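Local coordinates for beta-xylosidase (Uncultured organism, PDB 4MLG), which probably hydrolyses beta-1,4-linked xylo-oligosaccharides from the non-reducing end, releasing xylose, as a calcium-containing beta-propeller glycoside hydrolase of family 43, at residues A306-N311 with Q317-T322; L25-S30 with Y285-D290; P4-P9 with C291-G296. All coordinates share one frame; numbering follows the deposited sequence.

Contact 1 of 3, residues A306-N311 with Q317-T322; sequences AELKYN and QPIKGT
Asn-311 OD1 accepts a hydrogen bond from Gln-317 NE2 at 3.0 Å. The acceptor lies close to the plane of the Gln-317 amide, but the donor sits tilted by 28° from the Asn-311 carbonyl plane, and the two amides are turned 53° against each other. The Asn-311 side chain lies across that of Gln-317 at about a right angle, with OD1 also beside Gln-317 CG. Its other end, ND2, bonds to Ser-315 OG in the intervening turn, so both ends of this amide are engaged, which should restrict its rotation. Gln-317 is held a second time by its backbone, where its N donates to Lys-309 O, again at 3.0 Å. Its chain, extended beyond CG (chi2 -179°), carries OE1 over Lys-309 CB at 3.5 Å, while the lysine runs on toward its exposed amine. These bonds close the chain reversal that follows strand 302-308, an inner strand of the last sheet of the beta-propeller, and return the C-terminal tail across it. Ile-319 then points its CD1 at this strand, meeting Glu-307 O at 3.5 Å and lying 4.4 Å from Ala-306 CB. Leu-308 CD1 is also 4.4 Å from Ile-319 CD1. The Ile-319 backbone pairs with Ile-264, at the end of strand 258-265 in another sheet, and with Thr-266 just past it, which ties the tail there as well.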
loop_
_atom_site.group_PDB
_atom_site.type_symbol
_atom_site.label_atom_id
_atom_site.label_comp_id
_atom_site.label_asym_id
_atom_site.label_seq_id
_atom_site.Cartn_x
_atom_site.Cartn_y
_atom_site.Cartn_z
ATOM N N ALA A 306 25.254 21.904 -16.094
ATOM C CA ALA A 306 26.655 21.898 -16.489
ATOM C C ALA A 306 26.839 21.007 -17.710
ATOM O O ALA A 306 26.188 19.967 -17.832
ATOM C CB ALA A 306 27.527 21.416 -15.345
ATOM N N GLU A 307 27.722 21.416 -18.613
ATOM C CA GLU A 307 27.976 20.650 -19.827
ATOM C C GLU A 307 28.681 19.334 -19.515
ATOM O O GLU A 307 29.665 19.304 -18.775
ATOM C CB GLU A 307 28.798 21.471 -20.822
ATOM C CG GLU A 307 29.064 20.756 -22.136
ATOM C CD GLU A 307 29.726 21.647 -23.166
ATOM O OE1 GLU A 307 30.050 22.805 -22.831
ATOM O OE2 GLU A 307 29.922 21.191 -24.312
ATOM N N LEU A 308 28.166 18.248 -20.083
ATOM C CA LEU A 308 28.743 16.925 -19.878
ATOM C C LEU A 308 29.500 16.475 -21.124
ATOM O O LEU A 308 29.005 16.607 -22.243
ATOM C CB LEU A 308 27.649 15.916 -19.529
ATOM C CG LEU A 308 28.110 14.527 -19.089
ATOM C CD1 LEU A 308 27.473 14.159 -17.760
ATOM C CD2 LEU A 308 27.782 13.485 -20.145
ATOM N N LYS A 309 30.704 15.948 -20.926
ATOM C CA LYS A 309 31.543 15.533 -22.044
ATOM C C LYS A 309 32.034 14.098 -21.885
ATOM O O LYS A 309 32.291 13.639 -20.771
ATOM C CB LYS A 309 32.730 16.485 -22.206
ATOM C CG LYS A 309 32.335 17.903 -22.582
ATOM C CD LYS A 309 33.552 18.804 -22.702
ATOM C CE LYS A 309 33.156 20.215 -23.104
ATOM N NZ LYS A 309 34.336 21.121 -23.177
ATOM N N TYR A 310 32.160 13.395 -23.005
ATOM C CA TYR A 310 32.593 12.004 -22.989
ATOM C C TYR A 310 34.027 11.851 -23.475
ATOM O O TYR A 310 34.513 12.648 -24.279
ATOM C CB TYR A 310 31.678 11.141 -23.862
ATOM C CG TYR A 310 30.228 11.115 -23.434
ATOM C CD1 TYR A 310 29.786 10.230 -22.460
ATOM C CD2 TYR A 310 29.298 11.966 -24.017
ATOM C CE1 TYR A 310 28.460 10.200 -22.071
ATOM C CE2 TYR A 310 27.971 11.943 -23.635
ATOM C CZ TYR A 310 27.557 11.059 -22.663
ATOM O OH TYR A 310 26.234 11.036 -22.282
ATOM N N ASN A 311 34.698 10.819 -22.978
ATOM C CA ASN A 311 36.001 10.431 -23.494
ATOM C C ASN A 311 35.811 9.404 -24.602
ATOM O O ASN A 311 34.842 8.645 -24.581
ATOM C CB ASN A 311 36.871 9.863 -22.372
ATOM C CG ASN A 311 37.275 10.917 -21.363
ATOM O OD1 ASN A 311 37.629 12.038 -21.727
ATOM N ND2 ASN A 311 37.216 10.565 -20.084
ATOM N N GLN A 317 33.683 12.344 -18.507
ATOM C CA GLN A 317 34.587 13.245 -17.798
ATOM C C GLN A 317 33.927 13.753 -16.520
ATOM O O GLN A 317 32.866 14.376 -16.572
ATOM C CB GLN A 317 35.000 14.421 -18.689
ATOM C CG GLN A 317 35.853 14.031 -19.887
ATOM C CD GLN A 317 36.253 15.223 -20.737
ATOM O OE1 GLN A 317 35.767 16.337 -20.536
ATOM N NE2 GLN A 317 37.146 14.992 -21.692
ATOM N N PRO A 318 34.555 13.482 -15.365
ATOM C CA PRO A 318 34.002 13.857 -14.059
ATOM C C PRO A 318 33.780 15.362 -13.933
ATOM O O PRO A 318 34.613 16.146 -14.383
ATOM C CB PRO A 318 35.079 13.386 -13.074
ATOM C CG PRO A 318 36.322 13.266 -13.883
ATOM C CD PRO A 318 35.872 12.837 -15.241
ATOM N N ILE A 319 32.657 15.751 -13.337
ATOM C CA ILE A 319 32.336 17.161 -13.143
ATOM C C ILE A 319 32.458 17.542 -11.669
ATOM O O ILE A 319 31.990 16.818 -10.789
ATOM C CB ILE A 319 30.921 17.496 -13.658
ATOM C CG1 ILE A 319 30.814 17.197 -15.155
ATOM C CG2 ILE A 319 30.581 18.951 -13.388
ATOM C CD1 ILE A 319 29.465 17.530 -15.747
ATOM N N LYS A 320 33.097 18.677 -11.406
ATOM C CA LYS A 320 33.329 19.126 -10.040
ATOM C C LYS A 320 32.057 19.674 -9.395
ATOM O O LYS A 320 31.414 20.579 -9.930
ATOM C CB LYS A 320 34.432 20.188 -10.016
ATOM C CG LYS A 320 34.965 20.516 -8.627
ATOM C CD LYS A 320 35.688 19.325 -8.011
ATOM C CE LYS A 320 36.508 19.737 -6.793
ATOM N NZ LYS A 320 35.676 20.352 -5.722
ATOM N N GLY A 321 31.692 19.110 -8.249
ATOM C CA GLY A 321 30.598 19.639 -7.457
ATOM C C GLY A 321 31.062 20.888 -6.737
ATOM O O GLY A 321 32.264 21.114 -6.599
ATOM N N THR A 322 30.116 21.700 -6.278
ATOM C CA THR A 322 30.446 22.976 -5.651
ATOM C C THR A 322 31.297 22.796 -4.395
ATOM O O THR A 322 32.280 23.509 -4.196
ATOM C CB THR A 322 29.184 23.781 -5.295
ATOM O OG1 THR A 322 28.295 23.805 -6.420
ATOM C CG2 THR A 322 29.553 25.207 -4.918
#

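Contact 2 of 3, residues L25-S30 with Y285-D290; sequences LYIYPS and YLFHHD
Phe-287 reaches from strand 283-290 toward Leu-25 and Ile-27 of strand 24-32, and its ring carries the whole contact. Its CB leaves the backbone with CG beside the backbone N (chi1 -67°), which aims the ring across the gap between the two sheets. The first ring atom to meet a partner is CD1, with Ile-27 CD1 4.0 Å away. The same methyl comes nearer to Phe-287 CE1, at 3.7 Å, and approaches the ring obliquely. At the tip, Phe-287 CZ meets both methyls of Leu-25, which arrives from the opposite direction: CD2 lies 3.5 Å and CD1 3.6 Å from CZ. On the far flank, Phe-287 CE2 meets Leu-25 CD1 at 3.8 Å. No hydrogen bond crosses between the segments, and all three side chains are buried and apolar. Replacing Phe-287 with an alanine would probably cost the Leu-25 and Ile-27 methyls this aromatic partner and open a gap between the sheets. The phenylalanine joins the first and last sheets of the propeller, flanked by Val-305 of strand 302-308 and by Ser-276 and Val-278 of strand 276-280, while Leu-25 also rests on Phe-280.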
loop_
_atom_site.group_PDB
_atom_site.type_symbol
_atom_site.label_atom_id
_atom_site.label_comp_id
_atom_site.label_asym_id
_atom_site.label_seq_id
_atom_site.Cartn_x
_atom_site.Cartn_y
_atom_site.Cartn_z
ATOM N N LEU A 25 13.700 21.951 -24.903
ATOM C CA LEU A 25 14.122 21.205 -23.725
ATOM C C LEU A 25 13.223 21.519 -22.535
ATOM O O LEU A 25 13.224 22.638 -22.025
ATOM C CB LEU A 25 15.581 21.512 -23.387
ATOM C CG LEU A 25 16.141 20.826 -22.139
ATOM C CD1 LEU A 25 17.508 20.229 -22.426
ATOM C CD2 LEU A 25 16.216 21.807 -20.978
ATOM N N TYR A 26 12.455 20.526 -22.099
ATOM C CA TYR A 26 11.576 20.694 -20.947
ATOM C C TYR A 26 12.199 20.092 -19.694
ATOM O O TYR A 26 12.852 19.049 -19.753
ATOM C CB TYR A 26 10.209 20.059 -21.210
ATOM C CG TYR A 26 9.403 20.745 -22.291
ATOM C CD1 TYR A 26 8.438 21.691 -21.972
ATOM C CD2 TYR A 26 9.607 20.444 -23.632
ATOM C CE1 TYR A 26 7.698 22.319 -22.958
ATOM C CE2 TYR A 26 8.873 21.067 -24.624
ATOM C CZ TYR A 26 7.920 22.003 -24.282
ATOM O OH TYR A 26 7.187 22.624 -25.268
ATOM N N ILE A 27 11.999 20.756 -18.562
ATOM C CA ILE A 27 12.498 20.254 -17.289
ATOM C C ILE A 27 11.338 20.000 -16.334
ATOM O O ILE A 27 10.404 20.797 -16.253
ATOM C CB ILE A 27 13.486 21.239 -16.639
ATOM C CG1 ILE A 27 14.469 21.775 -17.680
ATOM C CG2 ILE A 27 14.229 20.568 -15.494
ATOM C CD1 ILE A 27 15.458 22.775 -17.128
ATOM N N TYR A 28 11.398 18.884 -15.615
ATOM C CA TYR A 28 10.359 18.536 -14.654
ATOM C C TYR A 28 10.955 18.322 -13.268
ATOM O O TYR A 28 11.189 17.186 -12.855
ATOM C CB TYR A 28 9.607 17.284 -15.113
ATOM C CG TYR A 28 8.984 17.425 -16.484
ATOM C CD1 TYR A 28 7.724 17.988 -16.638
ATOM C CD2 TYR A 28 9.657 17.001 -17.623
ATOM C CE1 TYR A 28 7.149 18.121 -17.886
ATOM C CE2 TYR A 28 9.089 17.130 -18.878
ATOM C CZ TYR A 28 7.834 17.692 -19.002
ATOM O OH TYR A 28 7.261 17.826 -20.244
ATOM N N PRO A 29 11.209 19.423 -12.546
ATOM C CA PRO A 29 11.851 19.367 -11.232
ATOM C C PRO A 29 10.841 19.315 -10.089
ATOM O O PRO A 29 9.668 19.627 -10.286
ATOM C CB PRO A 29 12.601 20.694 -11.179
ATOM C CG PRO A 29 11.699 21.634 -11.918
ATOM C CD PRO A 29 11.009 20.815 -12.993
ATOM N N SER A 30 11.303 18.918 -8.907
ATOM C CA SER A 30 10.500 19.024 -7.698
ATOM C C SER A 30 10.489 20.484 -7.255
ATOM O O SER A 30 11.314 21.274 -7.711
ATOM C CB SER A 30 11.077 18.144 -6.590
ATOM O OG SER A 30 11.214 16.803 -7.020
ATOM N N TYR A 285 24.273 17.637 -21.446
ATOM C CA TYR A 285 24.190 18.467 -20.250
ATOM C C TYR A 285 23.840 17.644 -19.013
ATOM O O TYR A 285 23.081 16.678 -19.093
ATOM C CB TYR A 285 23.159 19.583 -20.443
ATOM C CG TYR A 285 23.493 20.530 -21.573
ATOM C CD1 TYR A 285 24.281 21.652 -21.353
ATOM C CD2 TYR A 285 23.025 20.301 -22.860
ATOM C CE1 TYR A 285 24.593 22.520 -22.383
ATOM C CE2 TYR A 285 23.331 21.163 -23.896
ATOM C CZ TYR A 285 24.116 22.271 -23.652
ATOM O OH TYR A 285 24.424 23.134 -24.679
ATOM N N LEU A 286 24.404 18.030 -17.873
ATOM C CA LEU A 286 24.082 17.386 -16.606
ATOM C C LEU A 286 23.278 18.334 -15.726
ATOM O O LEU A 286 23.846 19.116 -14.962
ATOM C CB LEU A 286 25.356 16.952 -15.877
ATOM C CG LEU A 286 25.163 16.271 -14.517
ATOM C CD1 LEU A 286 24.507 14.909 -14.685
ATOM C CD2 LEU A 286 26.482 16.153 -13.767
ATOM N N PHE A 287 21.955 18.276 -15.844
ATOM C CA PHE A 287 21.085 19.071 -14.990
ATOM C C PHE A 287 21.132 18.513 -13.575
ATOM O O PHE A 287 21.009 17.307 -13.380
ATOM C CB PHE A 287 19.648 19.054 -15.512
ATOM C CG PHE A 287 19.472 19.745 -16.835
ATOM C CD1 PHE A 287 19.060 21.067 -16.891
ATOM C CD2 PHE A 287 19.714 19.073 -18.021
ATOM C CE1 PHE A 287 18.895 21.704 -18.105
ATOM C CE2 PHE A 287 19.550 19.707 -19.237
ATOM C CZ PHE A 287 19.143 21.024 -19.277
ATOM N N HIS A 288 21.318 19.388 -12.593
ATOM C CA HIS A 288 21.380 18.974 -11.194
ATOM C C HIS A 288 21.033 20.139 -10.274
ATOM O O HIS A 288 20.421 21.112 -10.712
ATOM C CB HIS A 288 22.763 18.407 -10.856
ATOM C CG HIS A 288 23.893 19.349 -11.137
ATOM N ND1 HIS A 288 24.279 19.689 -12.415
ATOM C CD2 HIS A 288 24.729 20.011 -10.303
ATOM C CE1 HIS A 288 25.299 20.527 -12.357
ATOM N NE2 HIS A 288 25.592 20.738 -11.086
ATOM N N HIS A 289 21.415 20.043 -9.003
ATOM C CA HIS A 289 21.147 21.122 -8.055
ATOM C C HIS A 289 22.153 21.198 -6.909
ATOM O O HIS A 289 22.843 20.226 -6.606
ATOM C CB HIS A 289 19.723 21.011 -7.489
ATOM C CG HIS A 289 19.479 19.775 -6.677
ATOM N ND1 HIS A 289 18.430 18.917 -6.931
ATOM C CD2 HIS A 289 20.136 19.258 -5.611
ATOM C CE1 HIS A 289 18.455 17.924 -6.060
ATOM N NE2 HIS A 289 19.482 18.105 -5.250
ATOM N N ASP A 290 22.225 22.367 -6.278
ATOM C CA ASP A 290 22.943 22.528 -5.018
ATOM C C ASP A 290 22.265 23.592 -4.156
ATOM O O ASP A 290 21.328 24.254 -4.601
ATOM C CB ASP A 290 24.428 22.846 -5.239
ATOM C CG ASP A 290 24.652 24.048 -6.138
ATOM O OD1 ASP A 290 23.750 24.902 -6.260
ATOM O OD2 ASP A 290 25.753 24.142 -6.721
#

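Contact 3 of 3, residues P4-P9 with C291-G296; sequences PRYLVP and CVPSKG
Val-292 is the first residue of the 291-296 loop to meet Tyr-6, whose side chain crosses it at about a right angle. The phenol OH touches Val-292 CB at 3.5 Å and CG2 at 3.6 Å, a van der Waals contact and not a hydrogen bond. The same hydroxyl has its polar partners in Asp-290 OD1 and Lys-304 NZ, themselves members of one charged cluster, since Asp-290 also forms a salt bridge with Lys-304. Tyr-6 gets there with CG beside its backbone N (chi1 -73°), the ring directed from strand 5-6 toward the loop. Next along the chain, Pro-293 brings its CD to within 4.2 Å of Tyr-6 CE1, obliquely to the ring. Ser-294 OG is hydrogen-bonded to Leu-300 O, within the same long connection. Lys-295, in the left-handed region of the backbone, donates its N to Val-292 O at 3.0 Å and closes a type I turn. Gly-296 follows with its N bonded to Cys-291 O at 2.7 Å, at backbone angles where a beta carbon would run into the preceding carbonyl oxygen. The two bonds, one enclosing the other, have the pattern of a Schellman motif, though no regular helix precedes it. Tyr-6 belongs to the N-terminal strand that adds to strand 302-308 as an edge strand of the C-terminal sheet, an arrangement resembling the velcro closure of many beta-propellers.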
loop_
_atom_site.group_PDB
_atom_site.type_symbol
_atom_site.label_atom_id
_atom_site.label_comp_id
_atom_site.label_asym_id
_atom_site.label_seq_id
_atom_site.Cartn_x
_atom_site.Cartn_y
_atom_site.Cartn_z
ATOM N N PRO A 4 28.899 26.324 -14.708
ATOM C CA PRO A 4 27.523 25.881 -14.461
ATOM C C PRO A 4 26.560 27.060 -14.366
ATOM O O PRO A 4 26.865 28.057 -13.714
ATOM C CB PRO A 4 27.624 25.178 -13.106
ATOM C CG PRO A 4 29.038 24.734 -13.015
ATOM C CD PRO A 4 29.834 25.810 -13.693
ATOM N N ARG A 5 25.406 26.937 -15.014
ATOM C CA ARG A 5 24.437 28.024 -15.068
ATOM C C ARG A 5 23.189 27.709 -14.249
ATOM O O ARG A 5 22.580 26.652 -14.413
ATOM C CB ARG A 5 24.045 28.307 -16.520
ATOM C CG ARG A 5 22.925 29.321 -16.675
ATOM C CD ARG A 5 22.387 29.341 -18.097
ATOM N NE ARG A 5 21.245 30.241 -18.232
ATOM C CZ ARG A 5 20.501 30.348 -19.329
ATOM N NH1 ARG A 5 20.775 29.605 -20.393
ATOM N NH2 ARG A 5 19.482 31.194 -19.360
ATOM N N TYR A 6 22.817 28.630 -13.363
ATOM C CA TYR A 6 21.575 28.509 -12.609
ATOM C C TYR A 6 20.401 28.974 -13.465
ATOM O O TYR A 6 20.438 30.059 -14.045
ATOM C CB TYR A 6 21.648 29.313 -11.309
ATOM C CG TYR A 6 22.530 28.686 -10.252
ATOM C CD1 TYR A 6 22.019 27.748 -9.365
ATOM C CD2 TYR A 6 23.871 29.030 -10.141
ATOM C CE1 TYR A 6 22.818 27.169 -8.397
ATOM C CE2 TYR A 6 24.680 28.456 -9.174
ATOM C CZ TYR A 6 24.147 27.525 -8.306
ATOM O OH TYR A 6 24.942 26.949 -7.341
ATOM N N LEU A 7 19.361 28.149 -13.541
ATOM C CA LEU A 7 18.251 28.403 -14.453
ATOM C C LEU A 7 17.086 29.149 -13.806
ATOM O O LEU A 7 16.532 30.075 -14.399
ATOM C CB LEU A 7 17.763 27.089 -15.067
ATOM C CG LEU A 7 18.832 26.283 -15.805
ATOM C CD1 LEU A 7 18.263 24.971 -16.314
ATOM C CD2 LEU A 7 19.409 27.100 -16.948
ATOM N N VAL A 8 16.709 28.741 -12.599
ATOM C CA VAL A 8 15.598 29.379 -11.897
ATOM C C VAL A 8 16.050 29.969 -10.563
ATOM O O VAL A 8 16.063 29.279 -9.543
ATOM C CB VAL A 8 14.436 28.399 -11.656
ATOM C CG1 VAL A 8 13.251 29.127 -11.036
ATOM C CG2 VAL A 8 14.028 27.734 -12.960
ATOM N N PRO A 9 16.430 31.257 -10.574
ATOM C CA PRO A 9 16.911 31.966 -9.383
ATOM C C PRO A 9 15.775 32.403 -8.459
ATOM O O PRO A 9 15.996 32.583 -7.262
ATOM C CB PRO A 9 17.604 33.207 -9.968
ATOM C CG PRO A 9 17.722 32.952 -11.449
ATOM C CD PRO A 9 16.565 32.078 -11.785
ATOM N N CYS A 291 22.739 23.756 -2.928
ATOM C CA CYS A 291 22.089 24.663 -1.990
ATOM C C CYS A 291 22.894 25.937 -1.754
ATOM O O CYS A 291 22.959 26.445 -0.634
ATOM C CB CYS A 291 21.819 23.944 -0.668
ATOM S SG CYS A 291 20.908 22.392 -0.864
ATOM N N VAL A 292 23.499 26.452 -2.821
ATOM C CA VAL A 292 24.265 27.694 -2.744
ATOM C C VAL A 292 23.400 28.950 -2.528
ATOM O O VAL A 292 23.707 29.755 -1.648
ATOM C CB VAL A 292 25.219 27.867 -3.956
ATOM C CG1 VAL A 292 25.881 29.236 -3.930
ATOM C CG2 VAL A 292 26.268 26.765 -3.968
ATOM N N PRO A 293 22.318 29.128 -3.319
ATOM C CA PRO A 293 21.490 30.316 -3.068
ATOM C C PRO A 293 20.798 30.296 -1.703
ATOM O O PRO A 293 20.534 31.357 -1.137
ATOM C CB PRO A 293 20.443 30.254 -4.184
ATOM C CG PRO A 293 21.085 29.458 -5.261
ATOM C CD PRO A 293 21.891 28.424 -4.542
ATOM N N SER A 294 20.511 29.105 -1.187
ATOM C CA SER A 294 19.858 28.977 0.113
ATOM C C SER A 294 20.886 28.945 1.237
ATOM O O SER A 294 20.535 28.790 2.409
ATOM C CB SER A 294 18.992 27.719 0.161
ATOM O OG SER A 294 19.790 26.548 0.136
ATOM N N LYS A 295 22.154 29.088 0.864
ATOM C CA LYS A 295 23.263 29.126 1.814
ATOM C C LYS A 295 23.389 27.866 2.676
ATOM O O LYS A 295 23.562 27.950 3.892
ATOM C CB LYS A 295 23.186 30.382 2.692
ATOM C CG LYS A 295 23.324 31.688 1.920
ATOM C CD LYS A 295 23.254 32.894 2.847
ATOM C CE LYS A 295 23.497 34.194 2.094
ATOM N NZ LYS A 295 22.516 34.396 0.991
ATOM N N GLY A 296 23.300 26.701 2.041
ATOM C CA GLY A 296 23.585 25.447 2.716
ATOM C C GLY A 296 22.382 24.666 3.213
ATOM O O GLY A 296 22.533 23.563 3.741
#

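In the fold
Contact 2 is the core member of the set, fully buried and wholly apolar, whereas contact 3 is at the surface and contact 1 is partly buried, mixing amide and backbone hydrogen bonds with a few methyls. All three reach the sheet formed by strands 276-280, 283-290, 302-308 and 5-6: contact 2 joins it to the first sheet, contact 1 lays the C-terminal tail over it, and contact 3 sets one of its edge strands against a loop. Asp-290 links them, since its carboxylate bonds to Thr-322 of contact 1 as well as to the tyrosine of contact 3. Leu-7 packs on both Ile-27 and Phe-287, carrying the N-terminal segment into the core.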